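Local coordinates for uncharacterized protein PSPTO_0244 (Pseudomonas syringae pv. tomato, PDB 3MYX), which is of unknown function but belongs to the cupin superfamily, with a EutQ-like cupin domain, and is probably related to (S)-ureidoglycine aminohydrolases, at residues Q153-N158 against V171-P176; M190-G195 against G229-F234; I146-L151 against E178-P183; S92-R97 against T128-L133. All coordinates share one frame; numbering follows the deposited sequence. Where two conformers were deposited one is given.

Contact 1. Residues Q153-N158 against V171-P176; sequences QCRSNN and VWDSTP
Arg155 and Asp173 face each other in the beta hairpin formed by strands 154-161 and 168-174, part of an antiparallel sheet of the C-terminal cupin domain. Their backbones make a hydrogen-bonded pair, with Arg155 N to Asp173 O at 2.9 Å and Asp173 N to Arg155 O at 2.8 Å. Their side chains rise from the same face and form a salt bridge. The grip is side-on and uses two nitrogens. Arg155 NE meets the syn lone pair of Asp173 OD1 at 3.0 Å, and Arg155 NH2 reaches Asp173 OD2 at 2.8 Å. The guanidinium and carboxylate planes are 35° apart, so the fork is twisted. Asp173 CG sits between its own backbone N and carbonyl carbon (chi1 77°), and this turns the carboxylate toward Arg155. On the other face, Cys154 packs beside Trp172. Cys154 CB lies 3.8 Å from Trp172 NE1, and the sulfur approaches the indole obliquely. Past the strand ends, Gln153 N donates to Thr175 OG1 at 2.9 Å, while Thr175 N donates back to Gln153 O. Asp173 OD2 also accepts a hydrogen bond from Tyr230 OH, and Lys233 makes a cation-pi contact with Trp172. Two nitrogens of the exposed Arg155 and the hydroxyl of Tyr230 thus fix the rotation of the buried Asp173 carboxylate.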
loop_
_atom_site.group_PDB
_atom_site.type_symbol
_atom_site.label_atom_id
_atom_site.label_comp_id
_atom_site.label_asym_id
_atom_site.label_seq_id
_atom_site.Cartn_x
_atom_site.Cartn_y
_atom_site.Cartn_z
ATOM N N GLN A 153 16.430 2.741 -15.017
ATOM C CA GLN A 153 15.298 2.387 -15.881
ATOM C C GLN A 153 14.186 1.844 -15.013
ATOM O O GLN A 153 14.386 0.863 -14.289
ATOM C CB GLN A 153 15.730 1.342 -16.911
ATOM C CG GLN A 153 16.885 1.832 -17.772
ATOM C CD GLN A 153 17.158 0.903 -18.924
ATOM O OE1 GLN A 153 17.780 -0.146 -18.758
ATOM N NE2 GLN A 153 16.707 1.283 -20.103
ATOM N N CYS A 154 13.046 2.511 -15.055
ATOM C CA CYS A 154 11.880 2.168 -14.256
ATOM C C CYS A 154 10.754 1.733 -15.190
ATOM O O CYS A 154 10.657 2.203 -16.324
ATOM C CB CYS A 154 11.372 3.350 -13.431
ATOM S SG CYS A 154 12.631 4.167 -12.431
ATOM N N ARG A 155 9.913 0.825 -14.704
ATOM C CA ARG A 155 8.706 0.409 -15.418
ATOM C C ARG A 155 7.548 0.344 -14.440
ATOM O O ARG A 155 7.746 0.100 -13.253
ATOM C CB ARG A 155 8.879 -0.951 -16.098
ATOM C CG ARG A 155 10.048 -1.055 -17.079
ATOM C CD ARG A 155 10.137 -2.415 -17.685
ATOM N NE ARG A 155 10.629 -3.393 -16.723
ATOM C CZ ARG A 155 11.303 -4.497 -17.044
ATOM N NH1 ARG A 155 11.538 -4.826 -18.314
ATOM N NH2 ARG A 155 11.763 -5.282 -16.088
ATOM N N SER A 156 6.329 0.483 -14.957
ATOM C CA SER A 156 5.135 0.353 -14.135
ATOM C C SER A 156 3.953 -0.127 -14.946
ATOM O O SER A 156 3.956 -0.113 -16.185
ATOM C CB SER A 156 4.769 1.684 -13.487
ATOM O OG SER A 156 4.285 2.564 -14.463
ATOM N N ASN A 157 2.918 -0.510 -14.222
ATOM C CA ASN A 157 1.619 -0.800 -14.784
ATOM C C ASN A 157 0.603 -0.347 -13.747
ATOM O O ASN A 157 0.503 -0.935 -12.667
ATOM C CB ASN A 157 1.460 -2.297 -15.080
ATOM C CG ASN A 157 0.125 -2.632 -15.738
ATOM O OD1 ASN A 157 -0.847 -1.911 -15.588
ATOM N ND2 ASN A 157 0.091 -3.754 -16.451
ATOM N N ASN A 158 -0.119 0.724 -14.067
ATOM C CA ASN A 158 -1.234 1.194 -13.252
ATOM C C ASN A 158 -2.450 0.303 -13.471
ATOM O O ASN A 158 -3.273 0.568 -14.329
ATOM C CB ASN A 158 -1.581 2.643 -13.594
ATOM C CG ASN A 158 -0.444 3.585 -13.302
ATOM O OD1 ASN A 158 0.033 3.665 -12.170
ATOM N ND2 ASN A 158 0.003 4.315 -14.324
ATOM N N VAL A 171 1.997 -2.217 -10.126
ATOM C CA VAL A 171 3.275 -2.859 -9.951
ATOM C C VAL A 171 4.332 -2.011 -10.671
ATOM O O VAL A 171 4.076 -1.479 -11.756
ATOM C CB VAL A 171 3.254 -4.314 -10.470
ATOM C CG1 VAL A 171 4.658 -4.989 -10.342
ATOM C CG2 VAL A 171 2.215 -5.146 -9.728
ATOM N N TRP A 172 5.496 -1.862 -10.024
ATOM C CA TRP A 172 6.614 -1.054 -10.528
ATOM C C TRP A 172 7.892 -1.825 -10.367
ATOM O O TRP A 172 8.029 -2.613 -9.420
ATOM C CB TRP A 172 6.713 0.213 -9.706
ATOM C CG TRP A 172 7.863 1.179 -9.862
ATOM C CD1 TRP A 172 7.869 2.288 -10.619
ATOM C CD2 TRP A 172 9.085 1.197 -9.114
ATOM N NE1 TRP A 172 9.030 3.000 -10.422
ATOM C CE2 TRP A 172 9.778 2.356 -9.474
ATOM C CE3 TRP A 172 9.649 0.352 -8.154
ATOM C CZ2 TRP A 172 10.995 2.700 -8.902
ATOM C CZ3 TRP A 172 10.855 0.696 -7.591
ATOM C CH2 TRP A 172 11.504 1.871 -7.953
ATOM N N ASP A 173 8.846 -1.600 -11.263
ATOM C CA ASP A 173 10.189 -2.100 -11.034
ATOM C C ASP A 173 11.243 -1.107 -11.467
ATOM O O ASP A 173 10.955 -0.123 -12.143
ATOM C CB ASP A 173 10.411 -3.536 -11.572
ATOM C CG ASP A 173 10.599 -3.658 -13.096
ATOM O OD1 ASP A 173 10.751 -2.666 -13.851
ATOM O OD2 ASP A 173 10.578 -4.843 -13.547
ATOM N N SER A 174 12.461 -1.352 -11.019
ATOM C CA SER A 174 13.548 -0.436 -11.297
ATOM C C SER A 174 14.887 -1.116 -11.150
ATOM O O SER A 174 15.083 -1.947 -10.269
ATOM C CB SER A 174 13.518 0.751 -10.323
ATOM O OG SER A 174 14.452 1.749 -10.685
ATOM N N THR A 175 15.814 -0.679 -11.979
ATOM C CA THR A 175 17.231 -0.953 -11.806
ATOM C C THR A 175 17.722 -0.107 -10.604
ATOM O O THR A 175 16.987 0.735 -10.069
ATOM C CB THR A 175 17.970 -0.647 -13.118
ATOM O OG1 THR A 175 17.847 0.738 -13.442
ATOM C CG2 THR A 175 17.429 -1.486 -14.286
ATOM N N PRO A 176 18.958 -0.351 -10.131
ATOM C CA PRO A 176 19.419 0.304 -8.903
ATOM C C PRO A 176 19.562 1.805 -9.047
ATOM O O PRO A 176 19.929 2.308 -10.106
ATOM C CB PRO A 176 20.817 -0.294 -8.684
ATOM C CG PRO A 176 20.881 -1.487 -9.509
ATOM C CD PRO A 176 19.933 -1.334 -10.638
#

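Contact 2. Residues M190-G195 against G229-F234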
loop_
_atom_site.group_PDB
_atom_site.type_symbol
_atom_site.label_atom_id
_atom_site.label_comp_id
_atom_site.label_asym_id
_atom_site.label_seq_id
_atom_site.Cartn_x
_atom_site.Cartn_y
_atom_site.Cartn_z
HETATM N N MSE A 190 4.171 0.859 -0.322
HETATM C CA MSE A 190 4.976 -0.069 -1.116
HETATM C C MSE A 190 5.034 -1.421 -0.425
HETATM O O MSE A 190 5.247 -1.474 0.783
HETATM C CB MSE A 190 6.428 0.400 -1.238
HETATM C CG MSE A 190 6.635 1.834 -1.624
HETATM SE SE MSE A 190 8.520 2.293 -1.791
HETATM C CE MSE A 190 9.188 1.092 -0.407
ATOM N N ASN A 191 4.911 -2.490 -1.191
ATOM C CA ASN A 191 5.170 -3.829 -0.703
ATOM C C ASN A 191 6.145 -4.450 -1.676
ATOM O O ASN A 191 5.894 -4.456 -2.884
ATOM C CB ASN A 191 3.877 -4.644 -0.593
ATOM C CG ASN A 191 4.134 -6.122 -0.375
ATOM O OD1 ASN A 191 4.288 -6.873 -1.333
ATOM N ND2 ASN A 191 4.183 -6.539 0.892
ATOM N N LEU A 192 7.283 -4.909 -1.188
ATOM C CA LEU A 192 8.331 -5.363 -2.103
ATOM C C LEU A 192 8.101 -6.806 -2.548
ATOM O O LEU A 192 8.058 -7.740 -1.741
ATOM C CB LEU A 192 9.720 -5.223 -1.496
ATOM C CG LEU A 192 10.149 -3.806 -1.085
ATOM C CD1 LEU A 192 11.657 -3.757 -0.950
ATOM C CD2 LEU A 192 9.701 -2.699 -1.997
ATOM N N ILE A 193 7.943 -6.962 -3.860
ATOM C CA ILE A 193 7.827 -8.267 -4.505
ATOM C C ILE A 193 9.224 -8.880 -4.701
ATOM O O ILE A 193 9.402 -10.082 -4.509
ATOM C CB ILE A 193 7.058 -8.109 -5.863
ATOM C CG1 ILE A 193 5.625 -7.625 -5.612
ATOM C CG2 ILE A 193 7.100 -9.407 -6.695
ATOM C CD1 ILE A 193 4.942 -7.102 -6.850
ATOM N N GLU A 194 10.194 -8.062 -5.107
ATOM C CA GLU A 194 11.585 -8.486 -5.211
ATOM C C GLU A 194 12.474 -7.362 -4.720
ATOM O O GLU A 194 12.140 -6.189 -4.862
ATOM C CB GLU A 194 12.006 -8.821 -6.648
ATOM C CG GLU A 194 11.269 -9.997 -7.272
ATOM C CD GLU A 194 11.865 -10.412 -8.611
ATOM O OE1 GLU A 194 13.090 -10.611 -8.682
ATOM O OE2 GLU A 194 11.116 -10.550 -9.593
ATOM N N GLY A 195 13.643 -7.739 -4.207
ATOM C CA GLY A 195 14.678 -6.822 -3.857
ATOM C C GLY A 195 14.532 -6.205 -2.496
ATOM O O GLY A 195 13.750 -6.659 -1.658
ATOM N N GLY A 229 20.357 -2.987 -5.974
ATOM C CA GLY A 229 19.903 -4.038 -6.867
ATOM C C GLY A 229 18.516 -3.689 -7.383
ATOM O O GLY A 229 17.894 -2.698 -6.972
ATOM N N TYR A 230 18.033 -4.518 -8.293
ATOM C CA TYR A 230 16.671 -4.463 -8.785
ATOM C C TYR A 230 15.654 -4.494 -7.661
ATOM O O TYR A 230 15.794 -5.247 -6.685
ATOM C CB TYR A 230 16.460 -5.680 -9.671
ATOM C CG TYR A 230 15.079 -5.881 -10.224
ATOM C CD1 TYR A 230 14.660 -5.204 -11.363
ATOM C CD2 TYR A 230 14.210 -6.779 -9.649
ATOM C CE1 TYR A 230 13.404 -5.442 -11.907
ATOM C CE2 TYR A 230 12.964 -7.024 -10.186
ATOM C CZ TYR A 230 12.550 -6.352 -11.309
ATOM O OH TYR A 230 11.305 -6.632 -11.853
ATOM N N VAL A 231 14.595 -3.707 -7.817
ATOM C CA VAL A 231 13.448 -3.712 -6.916
ATOM C C VAL A 231 12.183 -3.830 -7.733
ATOM O O VAL A 231 12.051 -3.205 -8.779
ATOM C CB VAL A 231 13.420 -2.432 -6.051
ATOM C CG1 VAL A 231 12.131 -2.322 -5.250
ATOM C CG2 VAL A 231 14.616 -2.394 -5.103
ATOM N N ARG A 232 11.248 -4.636 -7.249
ATOM C CA ARG A 232 9.901 -4.692 -7.800
ATOM C C ARG A 232 8.935 -4.556 -6.655
ATOM O O ARG A 232 9.134 -5.200 -5.609
ATOM C CB ARG A 232 9.688 -5.994 -8.545
ATOM C CG ARG A 232 8.323 -6.170 -9.182
ATOM C CD ARG A 232 8.269 -7.536 -9.845
ATOM N NE ARG A 232 7.079 -7.755 -10.643
ATOM C CZ ARG A 232 6.944 -7.521 -11.961
ATOM N NH1 ARG A 232 7.896 -7.009 -12.725
ATOM N NH2 ARG A 232 5.803 -7.780 -12.500
ATOM N N LYS A 233 7.897 -3.754 -6.837
ATOM C CA LYS A 233 6.965 -3.505 -5.749
ATOM C C LYS A 233 5.539 -3.361 -6.216
ATOM O O LYS A 233 5.301 -2.900 -7.330
ATOM C CB LYS A 233 7.373 -2.239 -4.986
ATOM C CG LYS A 233 7.139 -0.954 -5.725
ATOM C CD LYS A 233 7.907 0.213 -5.117
ATOM C CE LYS A 233 7.540 1.511 -5.778
ATOM N NZ LYS A 233 8.376 2.661 -5.260
ATOM N N PHE A 234 4.604 -3.726 -5.335
ATOM C CA PHE A 234 3.257 -3.211 -5.412
ATOM C C PHE A 234 3.308 -1.796 -4.868
ATOM O O PHE A 234 4.024 -1.518 -3.886
ATOM C CB PHE A 234 2.310 -3.992 -4.506
ATOM C CG PHE A 234 1.923 -5.346 -5.009
ATOM C CD1 PHE A 234 1.205 -5.477 -6.185
ATOM C CD2 PHE A 234 2.163 -6.493 -4.251
ATOM C CE1 PHE A 234 0.777 -6.732 -6.622
ATOM C CE2 PHE A 234 1.740 -7.748 -4.695
ATOM C CZ PHE A 234 1.053 -7.871 -5.864
HETATM O O HOH W 1 11.006 -9.455 -12.118
#
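Ile193 holds CG1 anti to its own carbonyl carbon (chi1 -63°), and Phe234 does the same with its CG (chi1 -75°); together these torsions set the Ile193 side chain across the Phe234 ring. Ile193 CD1 makes a CH-pi contact over the ring centre, 3.8 Å from the Phe234 centroid and 8° off the ring normal. Asn191 OD1 lies at the edge of the same ring, 3.6 Å from Phe234 CD2, while Asn191 ND2 bonds to Thr214. The other branch of Ile193, CG2, packs on Arg232 CD at 3.8 Å. The backbone forms a classic beta bulge here. Ile193 N and Glu194 N both donate to Arg232 O, at 2.8 Å and 3.1 Å, and they come from the same face of its carbonyl plane. Arg232 N returns a bond to Glu194 O. Leu192 CD2 packs on Lys233 CB at 3.8 Å, and Lys233 NZ forms a salt bridge with Glu188. A water donates to both Glu194 OE2 and Tyr230 OH, which is also bonded to Asp173. The extended Arg232 side chain bonds through NE to Arg132 O and through NH2 to Ala134 O. Its buried guanidinium therefore has backbone carbonyls as partners, while Glu194 OE2 stays 5.0 Å from Arg232 NE. Any pull between these two charges is probably a modest addition to those bonds.

Contact 3. Residues I146-L151 against E178-P183; sequences IMISPL and ERISRP
The backbones of Ile146-Ser149 and Glu178-Arg182 run nearly opposite ways, 168° apart, and meet in a single bridge between Met147 and Arg179. Ile180 N donates to Ile146 O at 2.9 Å, nearly in line with the C=O bond. Glu178 O takes two donors from the same face of its plane, Ile148 N at 2.9 Å and Ser149 N at 3.1 Å. Ser149 OG lies between its backbone N and carbonyl carbon (chi1 67°). That position lets it accept from Glu178 N at 2.9 Å and donate to Pro150 O. Ile148 packs across the extended Glu178 side chain, with its CD1 3.5 Å from Glu178 OE2. Ile148 CG1 also meets Ile180 CG2 at 3.8 Å. Ile146 covers the other part of the contact. Its CD1 lies alongside Arg179 CD, and its CG2 touches CD of Arg182 in the modelled conformer of that arginine. These touches use aliphatic parts of the arginines. The selenomethionine Met147 curls back, bringing CE 3.5 Å from Glu178 O. Glu178 OE2 forms a salt bridge with Lys224, and Arg179 NH1 bonds to both Ile180 O and Cys223 O. The contact thus lays the loop between strands 137-139 and 154-161 against 178-183, near the surface, and strand 222-227 takes up Arg179 and Arg182 through backbone bonds.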
loop_
_atom_site.group_PDB
_atom_site.type_symbol
_atom_site.label_atom_id
_atom_site.label_comp_id
_atom_site.label_asym_id
_atom_site.label_seq_id
_atom_site.Cartn_x
_atom_site.Cartn_y
_atom_site.Cartn_z
ATOM N N ILE A 146 17.842 15.485 -8.326
ATOM C CA ILE A 146 17.968 14.872 -6.999
ATOM C C ILE A 146 18.795 13.586 -7.009
ATOM O O ILE A 146 18.917 12.929 -5.989
ATOM C CB ILE A 146 16.600 14.667 -6.313
ATOM C CG1 ILE A 146 15.777 13.592 -7.029
ATOM C CG2 ILE A 146 15.824 16.016 -6.217
ATOM C CD1 ILE A 146 14.475 13.249 -6.313
HETATM N N MSE A 147 19.393 13.245 -8.140
HETATM C CA MSE A 147 20.088 11.971 -8.292
HETATM C C MSE A 147 21.504 12.019 -7.729
HETATM O O MSE A 147 22.198 13.038 -7.860
HETATM C CB MSE A 147 20.168 11.574 -9.764
HETATM C CG MSE A 147 18.846 11.255 -10.404
HETATM SE SE MSE A 147 17.793 9.880 -9.512
HETATM C CE MSE A 147 19.119 8.476 -9.624
ATOM N N ILE A 148 21.929 10.903 -7.132
ATOM C CA ILE A 148 23.336 10.652 -6.756
ATOM C C ILE A 148 23.936 9.683 -7.781
ATOM O O ILE A 148 24.989 9.940 -8.352
ATOM C CB ILE A 148 23.443 10.105 -5.312
ATOM C CG1 ILE A 148 23.014 11.189 -4.323
ATOM C CG2 ILE A 148 24.866 9.611 -4.989
ATOM C CD1 ILE A 148 22.800 10.701 -2.929
ATOM N N SER A 149 23.250 8.573 -8.037
ATOM C CA SER A 149 23.682 7.601 -9.013
ATOM C C SER A 149 23.237 8.052 -10.408
ATOM O O SER A 149 22.467 9.015 -10.550
ATOM C CB SER A 149 23.012 6.260 -8.723
ATOM O OG SER A 149 21.616 6.348 -8.954
ATOM N N PRO A 150 23.670 7.321 -11.456
ATOM C CA PRO A 150 23.034 7.506 -12.758
ATOM C C PRO A 150 21.526 7.223 -12.684
ATOM O O PRO A 150 21.041 6.526 -11.774
ATOM C CB PRO A 150 23.734 6.474 -13.637
ATOM C CG PRO A 150 25.082 6.285 -12.984
ATOM C CD PRO A 150 24.757 6.335 -11.517
ATOM N N LEU A 151 20.787 7.761 -13.638
ATOM C CA LEU A 151 19.351 7.531 -13.676
ATOM C C LEU A 151 19.051 6.052 -13.932
ATOM O O LEU A 151 19.706 5.412 -14.749
ATOM C CB LEU A 151 18.670 8.387 -14.747
ATOM C CG LEU A 151 18.545 9.872 -14.413
ATOM C CD1 LEU A 151 18.493 10.711 -15.700
ATOM C CD2 LEU A 151 17.357 10.137 -13.543
ATOM N N GLU A 178 20.235 5.707 -6.464
ATOM C CA GLU A 178 20.386 6.447 -5.223
ATOM C C GLU A 178 20.096 7.899 -5.496
ATOM O O GLU A 178 20.599 8.462 -6.460
ATOM C CB GLU A 178 21.808 6.274 -4.675
ATOM C CG GLU A 178 22.045 6.966 -3.315
ATOM C CD GLU A 178 23.478 6.832 -2.811
ATOM O OE1 GLU A 178 24.265 6.056 -3.394
ATOM O OE2 GLU A 178 23.795 7.499 -1.810
ATOM N N ARG A 179 19.297 8.509 -4.629
ATOM C CA ARG A 179 18.985 9.921 -4.713
ATOM C C ARG A 179 19.135 10.560 -3.345
ATOM O O ARG A 179 19.212 9.875 -2.322
ATOM C CB ARG A 179 17.555 10.114 -5.225
ATOM C CG ARG A 179 16.469 9.417 -4.403
ATOM C CD ARG A 179 15.086 9.914 -4.780
ATOM N NE ARG A 179 14.033 9.307 -3.961
ATOM C CZ ARG A 179 13.753 9.643 -2.706
ATOM N NH1 ARG A 179 14.451 10.593 -2.070
ATOM N NH2 ARG A 179 12.773 9.019 -2.063
ATOM N N ILE A 180 19.135 11.881 -3.330
ATOM C CA ILE A 180 19.192 12.613 -2.078
ATOM C C ILE A 180 17.865 12.560 -1.353
ATOM O O ILE A 180 16.825 12.249 -1.931
ATOM C CB ILE A 180 19.649 14.074 -2.283
ATOM C CG1 ILE A 180 18.594 14.885 -3.045
ATOM C CG2 ILE A 180 21.027 14.110 -2.959
ATOM C CD1 ILE A 180 18.950 16.386 -3.132
ATOM N N SER A 181 17.898 12.842 -0.066
ATOM C CA SER A 181 16.677 12.923 0.720
ATOM C C SER A 181 15.807 14.074 0.227
ATOM O O SER A 181 16.301 15.184 -0.022
ATOM C CB SER A 181 17.045 13.156 2.181
ATOM O OG SER A 181 15.909 13.202 3.016
ATOM N N ARG A 182 14.516 13.795 0.077
ATOM C CA ARG A 182 13.515 14.778 -0.323
ATOM C C ARG A 182 12.212 14.494 0.421
ATOM O O ARG A 182 11.928 13.337 0.740
ATOM C CB ARG A 182 13.246 14.682 -1.826
ATOM C CG ARG A 182 14.451 14.969 -2.709
ATOM C CD ARG A 182 14.790 16.454 -2.669
ATOM N NE ARG A 182 13.632 17.248 -3.063
ATOM C CZ ARG A 182 13.392 18.500 -2.684
ATOM N NH1 ARG A 182 14.228 19.137 -1.876
ATOM N NH2 ARG A 182 12.293 19.110 -3.106
ATOM N N PRO A 183 11.401 15.543 0.689
ATOM C CA PRO A 183 10.057 15.265 1.223
ATOM C C PRO A 183 9.227 14.559 0.162
ATOM O O PRO A 183 9.206 14.992 -0.992
ATOM C CB PRO A 183 9.485 16.659 1.533
ATOM C CG PRO A 183 10.585 17.599 1.407
ATOM C CD PRO A 183 11.656 16.989 0.575
#

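Contact 4. Residues S92-R97 against T128-L133; sequences SAVIGR and TALDRL
Val94 and Thr128 form the tight part of this antiparallel strand pair. Val94 N donates to Thr128 O at 2.8 Å, and Thr128 N donates to Val94 O at 2.9 Å. The side chain of Leu130 closes over the same face. With CG anti to the carbonyl carbon (chi1 -53°) and CD1 anti to CA (chi2 169°), its CD1 methyl reaches Val94 CG2 at 4.0 Å, and the two side chains meet at a slant. The same methyl also touches Ser92 in the modelled conformer of that serine, whose OG bonds to Leu69 O. Phe234 touches both Ser92 and Leu130 from the neighbouring sheet, and Phe160 covers Val94 and Thr128. Ala93 lies on the reverse face, its CB 3.4 Å from Thr128 O, beside its pair partner, the more exposed Ala129.

The backbone pairing of Ser92 with Leu130 is looser. Leu130 N reaches Ser92 O at 3.1 Å, with a bent N-H...O angle of 145°. A water then bridges the backbones beyond this bond, accepting from Ser92 N and donating to Leu130 O at 2.6 Å. Another water sits at Thr128, 2.7 Å from its OG1, and makes only a weak bond to Val94 O. Past strand 127-130 the chain goes on to strand 137-139, an outer strand of the seven-stranded sheet. The strand pair belongs to a sheet of antiparallel strands, consistent with the antiparallel beta-barrel of cupins.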
loop_
_atom_site.group_PDB
_atom_site.type_symbol
_atom_site.label_atom_id
_atom_site.label_comp_id
_atom_site.label_asym_id
_atom_site.label_seq_id
_atom_site.Cartn_x
_atom_site.Cartn_y
_atom_site.Cartn_z
ATOM N N SER A 92 -2.370 -9.133 -3.562
ATOM C CA SER A 92 -3.003 -7.855 -3.322
ATOM C C SER A 92 -4.221 -7.656 -4.229
ATOM O O SER A 92 -4.317 -8.237 -5.316
ATOM C CB SER A 92 -1.966 -6.745 -3.559
ATOM O OG SER A 92 -2.505 -5.463 -3.291
ATOM N N ALA A 93 -5.164 -6.854 -3.747
ATOM C CA ALA A 93 -6.335 -6.459 -4.503
ATOM C C ALA A 93 -6.795 -5.095 -4.036
ATOM O O ALA A 93 -6.388 -4.606 -2.975
ATOM C CB ALA A 93 -7.473 -7.470 -4.358
ATOM N N VAL A 94 -7.679 -4.507 -4.837
ATOM C CA VAL A 94 -8.295 -3.221 -4.525
ATOM C C VAL A 94 -9.814 -3.392 -4.457
ATOM O O VAL A 94 -10.403 -4.053 -5.314
ATOM C CB VAL A 94 -7.998 -2.165 -5.630
ATOM C CG1 VAL A 94 -8.580 -0.800 -5.218
ATOM C CG2 VAL A 94 -6.521 -2.100 -5.884
ATOM N N ILE A 95 -10.423 -2.831 -3.418
ATOM C CA ILE A 95 -11.879 -2.680 -3.323
ATOM C C ILE A 95 -12.195 -1.236 -3.698
ATOM O O ILE A 95 -11.759 -0.306 -3.011
ATOM C CB ILE A 95 -12.385 -2.956 -1.895
ATOM C CG1 ILE A 95 -11.984 -4.366 -1.440
ATOM C CG2 ILE A 95 -13.891 -2.771 -1.833
ATOM C CD1 ILE A 95 -12.285 -4.681 0.031
ATOM N N GLY A 96 -12.897 -1.023 -4.801
ATOM C CA GLY A 96 -13.256 0.312 -5.177
ATOM C C GLY A 96 -14.301 0.886 -4.248
ATOM O O GLY A 96 -15.089 0.151 -3.597
ATOM N N ARG A 97 -14.363 2.205 -4.173
ATOM C CA ARG A 97 -15.408 2.858 -3.389
ATOM C C ARG A 97 -16.796 2.453 -3.932
ATOM O O ARG A 97 -17.017 2.439 -5.139
ATOM C CB ARG A 97 -15.212 4.383 -3.428
ATOM C CG ARG A 97 -15.813 5.127 -2.255
ATOM C CD ARG A 97 -15.505 6.626 -2.336
ATOM N NE ARG A 97 -15.879 7.354 -1.115
ATOM C CZ ARG A 97 -15.058 7.688 -0.102
ATOM N NH1 ARG A 97 -13.742 7.392 -0.121
ATOM N NH2 ARG A 97 -15.567 8.340 0.962
ATOM N N THR A 128 -10.499 -5.406 -7.908
ATOM C CA THR A 128 -9.433 -5.562 -8.904
ATOM C C THR A 128 -8.278 -6.348 -8.276
ATOM O O THR A 128 -7.670 -5.886 -7.323
ATOM C CB THR A 128 -8.917 -4.185 -9.424
ATOM O OG1 THR A 128 -10.007 -3.435 -9.973
ATOM C CG2 THR A 128 -7.866 -4.354 -10.525
ATOM N N ALA A 129 -7.997 -7.537 -8.806
ATOM C CA ALA A 129 -6.823 -8.320 -8.403
ATOM C C ALA A 129 -5.575 -7.731 -9.052
ATOM O O ALA A 129 -5.642 -7.180 -10.159
ATOM C CB ALA A 129 -6.994 -9.771 -8.830
ATOM N N LEU A 130 -4.437 -7.844 -8.375
ATOM C CA LEU A 130 -3.172 -7.236 -8.830
ATOM C C LEU A 130 -2.103 -8.314 -8.963
ATOM O O LEU A 130 -1.564 -8.767 -7.957
ATOM C CB LEU A 130 -2.698 -6.152 -7.849
ATOM C CG LEU A 130 -3.699 -5.052 -7.489
ATOM C CD1 LEU A 130 -3.164 -4.227 -6.306
ATOM C CD2 LEU A 130 -4.039 -4.150 -8.668
ATOM N N ASP A 131 -1.764 -8.689 -10.193
ATOM C CA ASP A 131 -0.825 -9.792 -10.426
ATOM C C ASP A 131 0.611 -9.349 -10.096
ATOM O O ASP A 131 1.099 -8.390 -10.685
ATOM C CB ASP A 131 -0.930 -10.225 -11.903
ATOM C CG ASP A 131 -0.139 -11.486 -12.252
ATOM O OD1 ASP A 131 0.638 -11.987 -11.419
ATOM O OD2 ASP A 131 -0.338 -11.979 -13.394
ATOM N N ARG A 132 1.291 -10.088 -9.211
ATOM C CA ARG A 132 2.704 -9.858 -8.914
ATOM C C ARG A 132 3.554 -9.842 -10.187
ATOM O O ARG A 132 4.557 -9.132 -10.241
ATOM C CB ARG A 132 3.239 -10.957 -7.976
ATOM C CG ARG A 132 2.671 -10.928 -6.557
ATOM C CD ARG A 132 2.968 -12.184 -5.756
ATOM N NE ARG A 132 4.387 -12.311 -5.450
ATOM C CZ ARG A 132 5.006 -11.750 -4.412
ATOM N NH1 ARG A 132 4.364 -10.967 -3.575
ATOM N NH2 ARG A 132 6.312 -11.959 -4.229
ATOM N N LEU A 133 3.165 -10.649 -11.184
ATOM C CA LEU A 133 3.913 -10.803 -12.431
ATOM C C LEU A 133 3.343 -9.952 -13.561
ATOM O O LEU A 133 3.589 -10.223 -14.730
ATOM C CB LEU A 133 3.961 -12.281 -12.858
ATOM C CG LEU A 133 4.558 -13.282 -11.858
ATOM C CD1 LEU A 133 4.555 -14.711 -12.428
ATOM C CD2 LEU A 133 5.957 -12.833 -11.454
HETATM O O HOH W 2 -1.620 -10.669 -6.183
HETATM O O HOH W 3 -11.238 -2.143 -7.958
#

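Contacts 2 and 4 are buried, contact 1 is partly buried, and contact 3 lies at the surface. Contacts 1 and 2 belong to one sheet, where strands 168-174 and 231-237 are neighbours; Trp172 O and Lys233 N join them. Contact 4 belongs to a different sheet, yet Phe234 packs on Leu130, linking it to contact 2. Contact 3 encloses contact 1 along the chain, but stands about 30 Å from contact 4, centre to centre. The chemistry differs accordingly: a salt bridge in contact 1, a bulge and ring packing in contact 2, loop bonds over aliphatic chains in contact 3, and aliphatic packing and backbone bonds, with waters at the ends, in contact 4.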